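Long-range contacts in probable porin (Pseudomonas aeruginosa, PDB 4FT6), which forms an outer-membrane beta-barrel that probably lets small solutes pass, as in other porins of the OprD family: residues D12-L17 with Q48-Y53; L132-Q137 with R157-R162; S180-Y185 with R205-Y210; Y270-G275 with G302-Q307. One frame throughout, in Å; residues are numbered along the deposited sequence.

Contact 1. Residues D12-L17 with Q48-Y53; sequences DASVSL and QAKSGY
The flat carboxamide of Gln48 reaches Ser16 through a water at its oxygen end: water 1 bonds Ser16 OG at 2.6 Å and lies 3.0 Å from Gln48 OE1. The serine hydroxyl, tucked between its own backbone N and carbonyl carbon (chi1 63°), stays low over the strand beside Gln48 CB, and Ser14 repeats that torsion two residues back, at the next hydrogen-bonded pair, where OG lies 3.8 Å from Lys50 CD. Lys50 then carries its ammonium away toward Glu63, a long and weak ion pair. Ser14, Ser16, Gln48 and Lys50 thus share a polar face, whereas Val15 and Ala49 meet on the other, with Val15 CG2 4.0 Å from Ala49 CB. A bound C8E about 7 Å from the Ala49 side chain and a DMU about 9 Å from that of Val15 are consistent with that face meeting lipid. Beneath the side chains, Ser14 with Lys50 and Ser16 with Gln48 are antiparallel hydrogen-bonded pairs, the straightest bond being Gln48 N to Ser16 O (3.0 Å, 174°). Val15 also bonds the backbone of Leu393. Side chains alternating between a polar and an apolar face of an antiparallel hairpin, here strands 14-28 and 37-50, are characteristic of transmembrane beta-barrels.

Contact 2. Residues L132-Q137 with R157-R162; sequences LPQTFQ and RSLSQR
A classic beta bulge lies where strand 135-137 pairs antiparallel with strand 149-160 of the barrel: Arg157 and Ser158 both face Gln137, whose carbonyl O takes a firm bond from Arg157 N (2.8 Å) and a weak one from Ser158 N. Beyond the bulge the ladder is regular, with Thr135 and Ser160 exchanging two backbone bonds. On one face of the pair, Leu159 lies alongside Phe136 and sets CB over the ring, 4.0 Å from its centroid and 23° off the normal, toward the rim. With CG of Leu159 held between its backbone N and carbonyl carbon (chi1 59°), CD2 also comes to 4.0 Å from Phe136 CE2. Farther along, the side chains of Gln134 and Gln161 run side by side, their amide planes 27° apart. Gln134 NE2 donates to Gln161 OE1 at 2.8 Å, the donor tilted somewhat from the acceptor's carbonyl plane. The other ends of these amides are engaged too, Gln134 OE1 by Asn127 N and Gln161 NE2 by Ala283 O. On the opposite face, Thr135 OG1 packs 3.5 Å from Ser160 CB, bonds Glu116 and receives a water proton; that water also donates to Pro133 O. Gln137 NE2 bonds the second oxygen of Glu116, so one carboxylate grips two residues of strand 135-137, while Ser160 OG bonds Asp166 O. On the face of Thr135, Gln137 and Ser160, buried hydroxyls are thus satisfied, and both amides of the Gln134-Gln161 pair are used at donor and acceptor ends, which is consistent with one orientation of each.

Contact 3. Residues S180-Y185 with R205-Y210; sequences SDRFDY and RLQDIY
In the barrel hairpin of strands 183-192 and 197-206, Phe183 faces Leu206 as an antiparallel non-hydrogen-bonded pair, next to the hydrogen-bonded pair of Asp184 and Arg205, and the ladder runs one bond past the strands, with Gln207 N pointing almost straight at Arg182 O (2.9 Å, 168°). Phe183 CG is anti to the backbone N (chi1 178°), which lays the side chain across Leu206 at about a right angle and brings the methyl CD1 of Leu206 to the edge of the phenyl ring, 4.0 Å from Phe183 CD1. The same methyl touches Ser180 CB at 3.5 Å. Leu206 serves a second ring as well: its CB sits over the centre of the Tyr210 face, the chain having turned back through a tight bend in which Leu206 O accepts from both Ile209 N and Tyr210 N. Ser180 OG accepts from Arg182 N at 3.1 Å, making an ST turn, and donates to a lone pair of Gln207 O, in the carbonyl plane, at 3.2 Å. On the polar face, water 3 lies between Asp184 OD2 and Arg205 O, while Asp184 OD1 is bonded by Gln155. Strand 183-192 lies between 149-160, which bonds Phe183 and Tyr185 through Met156 and Gly154, and 197-206, whose far neighbour is strand 210-223; Leu170 and Ile282 from loops pack against Phe183.

Contact 4. Residues Y270-G275 with G302-Q307; sequences YQRMYG and GERSWQ
Arg272 runs along Arg304 for most of its length. From CB, which makes no close approach to residues 302-307, the chain extends fully, with CG anti to the backbone N (chi1 178°). CG lies 3.6 Å from Arg304 CG, and CD comes a little nearer the same atom, at 3.5 Å. NE still rests against Arg304 CG, beyond which the two guanidinium groups overlap: Arg272 CZ is 3.6 Å from Arg304 NE, and Arg272 NH2 is 3.7 Å from Arg304 CZ. The groups are stacked, with planes 13° apart and centres separated by 3.9 Å. On its opposite face the Arg272 guanidinium meets the Tyr274 ring, CE2 lying toward the rim. Tyr270 OH lies beside the aliphatic base of Arg304, 4.0 Å from CG, the ring nearly perpendicular to the Arg304 guanidinium. Below, Gln271 and Ser305 form a hydrogen-bonded pair, and Met273 N donates to Glu303 O at 2.9 Å. On the face of Gln271 and Ser305, Asn291 of the intervening loop bonds both Ser305 OG and Gln271 OE1; Arg296 makes a salt bridge with Glu303. A water joins Gly302 N to Gly275 O where the strands part. Stacking two cations flat lets their hydrophobic surfaces meet while the N-H groups stay directed outward round the rims, where solvent or anions could offset the mutual repulsion; the pair may make the local surface positive.

How the contacts relate
From the N terminus, contact 1 closes the hairpin of strands 14-28 and 37-50 beside the place where the first and last barrel strands meet. Contact 2 follows, closing a 19-residue excursion that returns along strand 149-160, and contact 3 then closes the next hairpin, 183-192 with 197-206. Contact 4 closes a 26-residue loop without strands, between 264-274 and 304-313. All four come in series along the chain; none nest or cross. Contacts 2 and 3 touch, through Arg157 CB and Asp181 O, because strands 149-160 and 183-192 are neighbours. Contacts 1 and 4 lie on opposite sides of the chain's centre, about 42 Å apart between centres.

Contact 1. Residues D12-L17 with Q48-Y53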
# COMPACT_ATOMS: atom_id res chain seq x y z
N ASP A 12 -8.16 27.32 4.30
CA ASP A 12 -8.26 25.87 4.32
C ASP A 12 -6.89 25.25 4.04
O ASP A 12 -6.76 24.05 3.80
CB ASP A 12 -9.27 25.39 3.28
CG ASP A 12 -10.50 26.28 3.21
OD1 ASP A 12 -10.88 26.85 4.25
OD2 ASP A 12 -11.07 26.43 2.10
N ALA A 13 -5.86 26.09 4.08
CA ALA A 13 -4.50 25.63 3.83
C ALA A 13 -3.98 24.87 5.05
O ALA A 13 -4.31 25.22 6.19
CB ALA A 13 -3.59 26.79 3.50
N SER A 14 -3.18 23.84 4.81
CA SER A 14 -2.48 23.16 5.90
C SER A 14 -1.05 22.80 5.51
O SER A 14 -0.74 22.57 4.34
CB SER A 14 -3.24 21.91 6.32
OG SER A 14 -3.31 20.96 5.27
N VAL A 15 -0.18 22.77 6.52
CA VAL A 15 1.17 22.26 6.36
C VAL A 15 1.45 21.29 7.51
O VAL A 15 1.27 21.63 8.68
CB VAL A 15 2.23 23.38 6.38
CG1 VAL A 15 3.59 22.83 5.99
CG2 VAL A 15 1.82 24.50 5.44
N SER A 16 1.89 20.08 7.17
CA SER A 16 2.29 19.12 8.18
C SER A 16 3.68 18.56 7.87
O SER A 16 4.09 18.49 6.70
CB SER A 16 1.27 17.99 8.27
OG SER A 16 1.23 17.27 7.05
N LEU A 17 4.39 18.20 8.93
CA LEU A 17 5.70 17.57 8.82
C LEU A 17 5.62 16.21 9.48
O LEU A 17 5.54 16.10 10.71
CB LEU A 17 6.77 18.42 9.51
CG LEU A 17 8.13 17.72 9.59
CD1 LEU A 17 8.65 17.41 8.19
CD2 LEU A 17 9.13 18.54 10.38
N GLN A 48 4.12 18.04 3.72
CA GLN A 48 2.91 18.13 2.92
C GLN A 48 2.24 19.46 3.16
O GLN A 48 1.77 19.74 4.27
CB GLN A 48 1.95 16.99 3.25
CG GLN A 48 2.35 15.67 2.67
CD GLN A 48 1.37 14.57 3.01
OE1 GLN A 48 1.27 14.14 4.16
NE2 GLN A 48 0.62 14.12 2.01
N ALA A 49 2.20 20.28 2.11
CA ALA A 49 1.61 21.62 2.19
C ALA A 49 0.51 21.75 1.15
O ALA A 49 0.73 21.55 -0.05
CB ALA A 49 2.67 22.67 1.98
N LYS A 50 -0.69 22.08 1.61
CA LYS A 50 -1.81 22.25 0.71
C LYS A 50 -2.34 23.65 0.92
O LYS A 50 -2.49 24.10 2.05
CB LYS A 50 -2.91 21.25 1.04
CG LYS A 50 -2.46 19.81 1.07
CD LYS A 50 -3.34 18.98 1.97
CE LYS A 50 -2.77 17.58 2.17
NZ LYS A 50 -3.16 16.66 1.09
N SER A 51 -2.61 24.35 -0.17
CA SER A 51 -3.39 25.56 -0.09
C SER A 51 -4.84 25.11 -0.12
O SER A 51 -5.13 23.95 -0.43
CB SER A 51 -3.13 26.44 -1.31
OG SER A 51 -3.81 25.93 -2.44
N GLY A 52 -5.75 26.03 0.19
CA GLY A 52 -7.14 25.87 -0.16
C GLY A 52 -7.38 26.29 -1.61
O GLY A 52 -6.44 26.36 -2.41
N TYR A 53 -8.64 26.58 -1.95
CA TYR A 53 -9.01 26.90 -3.34
C TYR A 53 -9.38 28.37 -3.49
O TYR A 53 -9.99 28.95 -2.59
CB TYR A 53 -10.20 26.04 -3.78
CG TYR A 53 -9.84 24.62 -4.16
CD1 TYR A 53 -9.21 24.35 -5.37
CD2 TYR A 53 -10.14 23.55 -3.32
CE1 TYR A 53 -8.87 23.05 -5.72
CE2 TYR A 53 -9.82 22.24 -3.68
CZ TYR A 53 -9.18 22.01 -4.88
OH TYR A 53 -8.85 20.73 -5.26
O HOH W 1 3.00 15.55 6.21

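Contact 2. Residues L132-Q137 with R157-R162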
# COMPACT_ATOMS: atom_id res chain seq x y z
N LEU A 132 9.63 6.26 3.35
CA LEU A 132 9.00 7.35 2.63
C LEU A 132 8.07 6.76 1.56
O LEU A 132 8.38 5.70 1.00
CB LEU A 132 10.09 8.20 1.99
CG LEU A 132 11.00 9.00 2.93
CD1 LEU A 132 12.21 9.58 2.19
CD2 LEU A 132 10.19 10.13 3.55
N PRO A 133 6.94 7.43 1.28
CA PRO A 133 5.92 6.91 0.36
C PRO A 133 6.37 6.84 -1.10
O PRO A 133 7.07 7.74 -1.59
CB PRO A 133 4.80 7.96 0.45
CG PRO A 133 5.54 9.24 0.80
CD PRO A 133 6.60 8.78 1.77
N GLN A 134 5.95 5.79 -1.78
CA GLN A 134 5.95 5.74 -3.24
C GLN A 134 5.07 6.89 -3.75
O GLN A 134 4.06 7.23 -3.14
CB GLN A 134 5.34 4.41 -3.68
CG GLN A 134 5.50 4.04 -5.16
CD GLN A 134 4.78 2.74 -5.52
OE1 GLN A 134 3.60 2.54 -5.17
NE2 GLN A 134 5.49 1.84 -6.22
N THR A 135 5.45 7.51 -4.87
CA THR A 135 4.59 8.54 -5.45
C THR A 135 4.42 8.29 -6.93
O THR A 135 5.24 7.61 -7.55
CB THR A 135 5.15 9.95 -5.26
OG1 THR A 135 6.54 9.95 -5.58
CG2 THR A 135 4.94 10.44 -3.83
N PHE A 136 3.37 8.86 -7.51
CA PHE A 136 3.22 8.76 -8.95
C PHE A 136 3.19 10.13 -9.63
O PHE A 136 2.94 11.16 -8.99
CB PHE A 136 1.97 7.96 -9.26
CG PHE A 136 2.15 6.50 -9.06
CD1 PHE A 136 2.14 5.94 -7.78
CD2 PHE A 136 2.35 5.67 -10.16
CE1 PHE A 136 2.33 4.56 -7.61
CE2 PHE A 136 2.54 4.29 -10.00
CZ PHE A 136 2.52 3.74 -8.73
N GLN A 137 3.46 10.15 -10.92
CA GLN A 137 3.41 11.40 -11.64
C GLN A 137 2.40 11.30 -12.74
O GLN A 137 2.54 10.48 -13.66
CB GLN A 137 4.78 11.76 -12.24
CG GLN A 137 5.80 12.14 -11.20
CD GLN A 137 6.29 10.94 -10.44
OE1 GLN A 137 6.73 9.96 -11.04
NE2 GLN A 137 6.18 10.98 -9.10
N ARG A 157 2.21 8.56 -15.66
CA ARG A 157 3.29 8.40 -16.64
C ARG A 157 4.56 7.82 -16.06
O ARG A 157 5.30 7.14 -16.76
CB ARG A 157 3.60 9.73 -17.32
CG ARG A 157 2.36 10.31 -17.92
CD ARG A 157 2.63 11.41 -18.89
NE ARG A 157 1.46 11.54 -19.74
CZ ARG A 157 1.39 12.30 -20.82
NH1 ARG A 157 2.44 13.01 -21.20
NH2 ARG A 157 0.26 12.33 -21.52
N SER A 158 4.80 8.10 -14.78
CA SER A 158 5.97 7.60 -14.10
C SER A 158 5.70 7.44 -12.61
O SER A 158 4.70 7.94 -12.08
CB SER A 158 7.10 8.59 -14.26
OG SER A 158 6.83 9.67 -13.40
N LEU A 159 6.62 6.76 -11.93
CA LEU A 159 6.54 6.61 -10.48
C LEU A 159 7.89 6.92 -9.85
O LEU A 159 8.91 6.93 -10.53
CB LEU A 159 6.10 5.19 -10.11
CG LEU A 159 6.96 4.01 -10.57
CD1 LEU A 159 8.25 3.82 -9.74
CD2 LEU A 159 6.13 2.72 -10.53
N SER A 160 7.89 7.15 -8.55
CA SER A 160 9.13 7.21 -7.79
C SER A 160 9.01 6.22 -6.64
O SER A 160 8.11 6.35 -5.79
CB SER A 160 9.37 8.62 -7.23
OG SER A 160 10.56 8.66 -6.46
N GLN A 161 9.89 5.22 -6.61
CA GLN A 161 9.84 4.20 -5.56
C GLN A 161 10.13 4.78 -4.18
O GLN A 161 10.73 5.86 -4.04
CB GLN A 161 10.79 3.03 -5.87
CG GLN A 161 10.54 2.32 -7.21
CD GLN A 161 9.18 1.59 -7.29
OE1 GLN A 161 8.30 1.77 -6.43
NE2 GLN A 161 9.00 0.78 -8.33
N ARG A 162 9.71 4.05 -3.15
CA ARG A 162 9.83 4.52 -1.77
C ARG A 162 11.27 4.86 -1.34
O ARG A 162 11.48 5.78 -0.54
CB ARG A 162 9.24 3.47 -0.84
CG ARG A 162 9.97 2.14 -0.91
CD ARG A 162 9.11 1.06 -0.40
NE ARG A 162 9.74 -0.24 -0.54
CZ ARG A 162 9.24 -1.36 -0.05
NH1 ARG A 162 8.10 -1.30 0.62
NH2 ARG A 162 9.87 -2.51 -0.21
O HOH W 2 8.63 8.99 -3.80

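Contact 3. Residues S180-Y185 with R205-Y210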
# COMPACT_ATOMS: atom_id res chain seq x y z
N SER A 180 6.18 1.26 -19.48
CA SER A 180 5.16 2.09 -20.13
C SER A 180 5.14 3.54 -19.68
O SER A 180 5.35 3.84 -18.50
CB SER A 180 3.77 1.49 -19.95
OG SER A 180 2.84 2.12 -20.81
N ASP A 181 4.88 4.42 -20.65
CA ASP A 181 4.59 5.84 -20.45
C ASP A 181 3.19 6.05 -19.92
O ASP A 181 2.89 7.07 -19.32
CB ASP A 181 4.58 6.56 -21.80
CG ASP A 181 5.93 6.98 -22.25
OD1 ASP A 181 6.66 6.13 -22.79
OD2 ASP A 181 6.26 8.18 -22.10
N ARG A 182 2.30 5.12 -20.20
CA ARG A 182 0.89 5.44 -20.04
C ARG A 182 0.11 4.42 -19.23
O ARG A 182 -0.07 3.27 -19.65
CB ARG A 182 0.26 5.70 -21.42
CG ARG A 182 -0.22 7.14 -21.62
CD ARG A 182 0.43 7.84 -22.79
NE ARG A 182 1.34 8.88 -22.33
CZ ARG A 182 2.14 9.59 -23.12
NH1 ARG A 182 2.14 9.37 -24.42
NH2 ARG A 182 2.92 10.51 -22.61
N PHE A 183 -0.35 4.85 -18.06
CA PHE A 183 -1.25 4.04 -17.26
C PHE A 183 -2.59 4.77 -17.11
O PHE A 183 -2.67 5.76 -16.37
CB PHE A 183 -0.64 3.75 -15.88
CG PHE A 183 -1.55 2.94 -14.97
CD1 PHE A 183 -1.70 1.57 -15.15
CD2 PHE A 183 -2.25 3.56 -13.93
CE1 PHE A 183 -2.55 0.81 -14.29
CE2 PHE A 183 -3.09 2.81 -13.07
CZ PHE A 183 -3.23 1.43 -13.26
N ASP A 184 -3.62 4.28 -17.81
CA ASP A 184 -4.95 4.91 -17.82
C ASP A 184 -5.96 4.07 -17.05
O ASP A 184 -6.01 2.84 -17.20
CB ASP A 184 -5.44 5.09 -19.26
CG ASP A 184 -4.58 6.06 -20.06
OD1 ASP A 184 -4.60 7.27 -19.75
OD2 ASP A 184 -3.90 5.62 -21.01
N TYR A 185 -6.77 4.73 -16.23
CA TYR A 185 -7.80 4.03 -15.47
C TYR A 185 -9.14 4.76 -15.44
O TYR A 185 -9.23 5.96 -15.72
CB TYR A 185 -7.34 3.78 -14.03
CG TYR A 185 -7.20 5.04 -13.21
CD1 TYR A 185 -6.06 5.83 -13.27
CD2 TYR A 185 -8.23 5.46 -12.37
CE1 TYR A 185 -5.94 7.00 -12.50
CE2 TYR A 185 -8.11 6.61 -11.60
CZ TYR A 185 -6.97 7.38 -11.67
OH TYR A 185 -6.88 8.52 -10.90
N ARG A 205 -5.36 0.28 -17.70
CA ARG A 205 -4.69 -0.07 -18.94
C ARG A 205 -3.24 0.36 -18.87
O ARG A 205 -2.94 1.55 -19.06
CB ARG A 205 -5.37 0.66 -20.09
CG ARG A 205 -4.88 0.28 -21.47
CD ARG A 205 -5.84 -0.71 -22.09
NE ARG A 205 -7.21 -0.21 -22.12
CZ ARG A 205 -8.22 -0.83 -22.72
NH1 ARG A 205 -8.02 -1.99 -23.35
NH2 ARG A 205 -9.44 -0.30 -22.69
N LEU A 206 -2.33 -0.57 -18.61
CA LEU A 206 -0.91 -0.26 -18.73
C LEU A 206 -0.49 -0.44 -20.18
O LEU A 206 -0.27 -1.57 -20.65
CB LEU A 206 -0.07 -1.14 -17.81
CG LEU A 206 1.40 -0.75 -17.91
CD1 LEU A 206 1.56 0.66 -17.37
CD2 LEU A 206 2.26 -1.74 -17.17
N GLN A 207 -0.39 0.67 -20.90
CA GLN A 207 -0.25 0.66 -22.36
C GLN A 207 0.73 -0.37 -22.90
O GLN A 207 1.88 -0.42 -22.47
CB GLN A 207 0.17 2.04 -22.87
CG GLN A 207 0.44 2.10 -24.37
CD GLN A 207 0.60 3.52 -24.86
OE1 GLN A 207 1.65 4.14 -24.68
NE2 GLN A 207 -0.45 4.05 -25.48
N ASP A 208 0.23 -1.20 -23.81
CA ASP A 208 1.00 -2.23 -24.50
C ASP A 208 1.52 -3.37 -23.60
O ASP A 208 2.28 -4.24 -24.03
CB ASP A 208 2.12 -1.58 -25.32
CG ASP A 208 1.62 -1.04 -26.66
OD1 ASP A 208 0.82 -1.74 -27.34
OD2 ASP A 208 2.01 0.09 -27.02
N ILE A 209 1.08 -3.39 -22.35
CA ILE A 209 1.48 -4.45 -21.46
C ILE A 209 0.28 -5.23 -20.93
O ILE A 209 0.15 -6.44 -21.19
CB ILE A 209 2.36 -3.91 -20.31
CG1 ILE A 209 3.64 -3.31 -20.89
CG2 ILE A 209 2.68 -5.03 -19.32
CD1 ILE A 209 4.55 -2.61 -19.88
N TYR A 210 -0.60 -4.55 -20.20
CA TYR A 210 -1.83 -5.19 -19.72
C TYR A 210 -3.07 -4.30 -19.63
O TYR A 210 -2.99 -3.06 -19.72
CB TYR A 210 -1.60 -5.94 -18.39
CG TYR A 210 -1.52 -5.11 -17.11
CD1 TYR A 210 -2.63 -4.44 -16.60
CD2 TYR A 210 -0.34 -5.05 -16.37
CE1 TYR A 210 -2.56 -3.70 -15.41
CE2 TYR A 210 -0.27 -4.32 -15.16
CZ TYR A 210 -1.37 -3.66 -14.70
OH TYR A 210 -1.28 -2.95 -13.52
O HOH W 3 -3.18 3.11 -21.23

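Contact 4. Residues Y270-G275 with G302-Q307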
# COMPACT_ATOMS: atom_id res chain seq x y z
N TYR A 270 -9.90 -15.23 2.55
CA TYR A 270 -9.52 -16.20 1.54
C TYR A 270 -9.03 -15.48 0.32
O TYR A 270 -9.47 -14.36 0.01
CB TYR A 270 -10.69 -17.11 1.16
CG TYR A 270 -10.31 -18.22 0.21
CD1 TYR A 270 -9.61 -19.34 0.65
CD2 TYR A 270 -10.64 -18.16 -1.14
CE1 TYR A 270 -9.26 -20.37 -0.23
CE2 TYR A 270 -10.30 -19.19 -2.02
CZ TYR A 270 -9.61 -20.29 -1.56
OH TYR A 270 -9.25 -21.32 -2.41
N GLN A 271 -8.11 -16.12 -0.40
CA GLN A 271 -7.49 -15.51 -1.56
C GLN A 271 -7.02 -16.61 -2.51
O GLN A 271 -6.46 -17.61 -2.08
CB GLN A 271 -6.30 -14.66 -1.11
CG GLN A 271 -5.54 -14.05 -2.24
CD GLN A 271 -4.47 -13.10 -1.76
OE1 GLN A 271 -4.73 -12.23 -0.92
NE2 GLN A 271 -3.25 -13.27 -2.27
N ARG A 272 -7.25 -16.42 -3.81
CA ARG A 272 -6.82 -17.40 -4.80
C ARG A 272 -6.40 -16.79 -6.14
O ARG A 272 -7.04 -15.89 -6.66
CB ARG A 272 -7.89 -18.47 -5.01
CG ARG A 272 -7.52 -19.50 -6.05
CD ARG A 272 -8.50 -20.63 -6.05
NE ARG A 272 -8.21 -21.65 -7.05
CZ ARG A 272 -8.87 -22.81 -7.13
NH1 ARG A 272 -9.84 -23.08 -6.27
NH2 ARG A 272 -8.54 -23.69 -8.06
N MET A 273 -5.29 -17.31 -6.67
CA MET A 273 -4.71 -16.89 -7.94
C MET A 273 -5.14 -17.90 -9.02
O MET A 273 -4.90 -19.10 -8.89
CB MET A 273 -3.19 -16.92 -7.79
CG MET A 273 -2.44 -15.58 -7.86
SD MET A 273 -3.22 -14.14 -7.13
CE MET A 273 -3.24 -14.58 -5.40
N TYR A 274 -5.78 -17.43 -10.09
CA TYR A 274 -6.17 -18.31 -11.19
C TYR A 274 -5.45 -17.93 -12.47
O TYR A 274 -5.19 -16.74 -12.72
CB TYR A 274 -7.68 -18.22 -11.47
CG TYR A 274 -8.62 -18.47 -10.31
CD1 TYR A 274 -8.91 -17.47 -9.39
CD2 TYR A 274 -9.24 -19.70 -10.14
CE1 TYR A 274 -9.78 -17.69 -8.33
CE2 TYR A 274 -10.12 -19.94 -9.08
CZ TYR A 274 -10.38 -18.92 -8.18
OH TYR A 274 -11.23 -19.11 -7.13
N GLY A 275 -5.17 -18.92 -13.32
CA GLY A 275 -4.58 -18.67 -14.62
C GLY A 275 -3.09 -18.97 -14.67
O GLY A 275 -2.48 -19.34 -13.66
N GLY A 302 -1.35 -19.69 -9.30
CA GLY A 302 -2.13 -20.79 -8.75
C GLY A 302 -2.21 -20.82 -7.24
O GLY A 302 -2.81 -21.74 -6.66
N GLU A 303 -1.62 -19.83 -6.57
CA GLU A 303 -1.57 -19.89 -5.11
C GLU A 303 -2.95 -19.73 -4.49
O GLU A 303 -3.63 -18.72 -4.69
CB GLU A 303 -0.60 -18.89 -4.49
CG GLU A 303 -0.46 -19.08 -2.97
CD GLU A 303 0.91 -18.70 -2.44
OE1 GLU A 303 1.41 -17.63 -2.82
OE2 GLU A 303 1.49 -19.48 -1.64
N ARG A 304 -3.37 -20.76 -3.76
CA ARG A 304 -4.57 -20.70 -2.93
C ARG A 304 -4.13 -20.42 -1.50
O ARG A 304 -3.16 -21.01 -1.02
CB ARG A 304 -5.31 -22.04 -3.01
CG ARG A 304 -5.91 -22.25 -4.37
CD ARG A 304 -5.54 -23.58 -5.00
NE ARG A 304 -6.64 -24.54 -4.91
CZ ARG A 304 -6.70 -25.69 -5.56
NH1 ARG A 304 -5.73 -26.06 -6.38
NH2 ARG A 304 -7.74 -26.49 -5.37
N SER A 305 -4.84 -19.52 -0.82
CA SER A 305 -4.44 -19.16 0.53
C SER A 305 -5.61 -18.66 1.37
O SER A 305 -6.61 -18.18 0.84
CB SER A 305 -3.31 -18.11 0.51
OG SER A 305 -3.73 -16.91 -0.13
N TRP A 306 -5.47 -18.79 2.69
CA TRP A 306 -6.43 -18.20 3.63
C TRP A 306 -5.72 -17.44 4.77
O TRP A 306 -4.49 -17.45 4.87
CB TRP A 306 -7.32 -19.28 4.23
CG TRP A 306 -6.57 -20.40 4.89
CD1 TRP A 306 -6.17 -21.57 4.30
CD2 TRP A 306 -6.16 -20.48 6.27
NE1 TRP A 306 -5.53 -22.36 5.23
CE2 TRP A 306 -5.52 -21.72 6.44
CE3 TRP A 306 -6.28 -19.63 7.37
CZ2 TRP A 306 -4.99 -22.13 7.68
CZ3 TRP A 306 -5.76 -20.04 8.60
CH2 TRP A 306 -5.12 -21.27 8.74
N GLN A 307 -6.52 -16.81 5.62
CA GLN A 307 -5.96 -16.04 6.73
C GLN A 307 -6.92 -16.04 7.91
O GLN A 307 -8.14 -15.97 7.73
CB GLN A 307 -5.69 -14.59 6.30
CG GLN A 307 -5.21 -13.69 7.44
CD GLN A 307 -4.97 -12.25 7.03
OE1 GLN A 307 -5.03 -11.34 7.87
NE2 GLN A 307 -4.66 -12.02 5.74
O HOH W 4 -2.50 -18.23 -11.30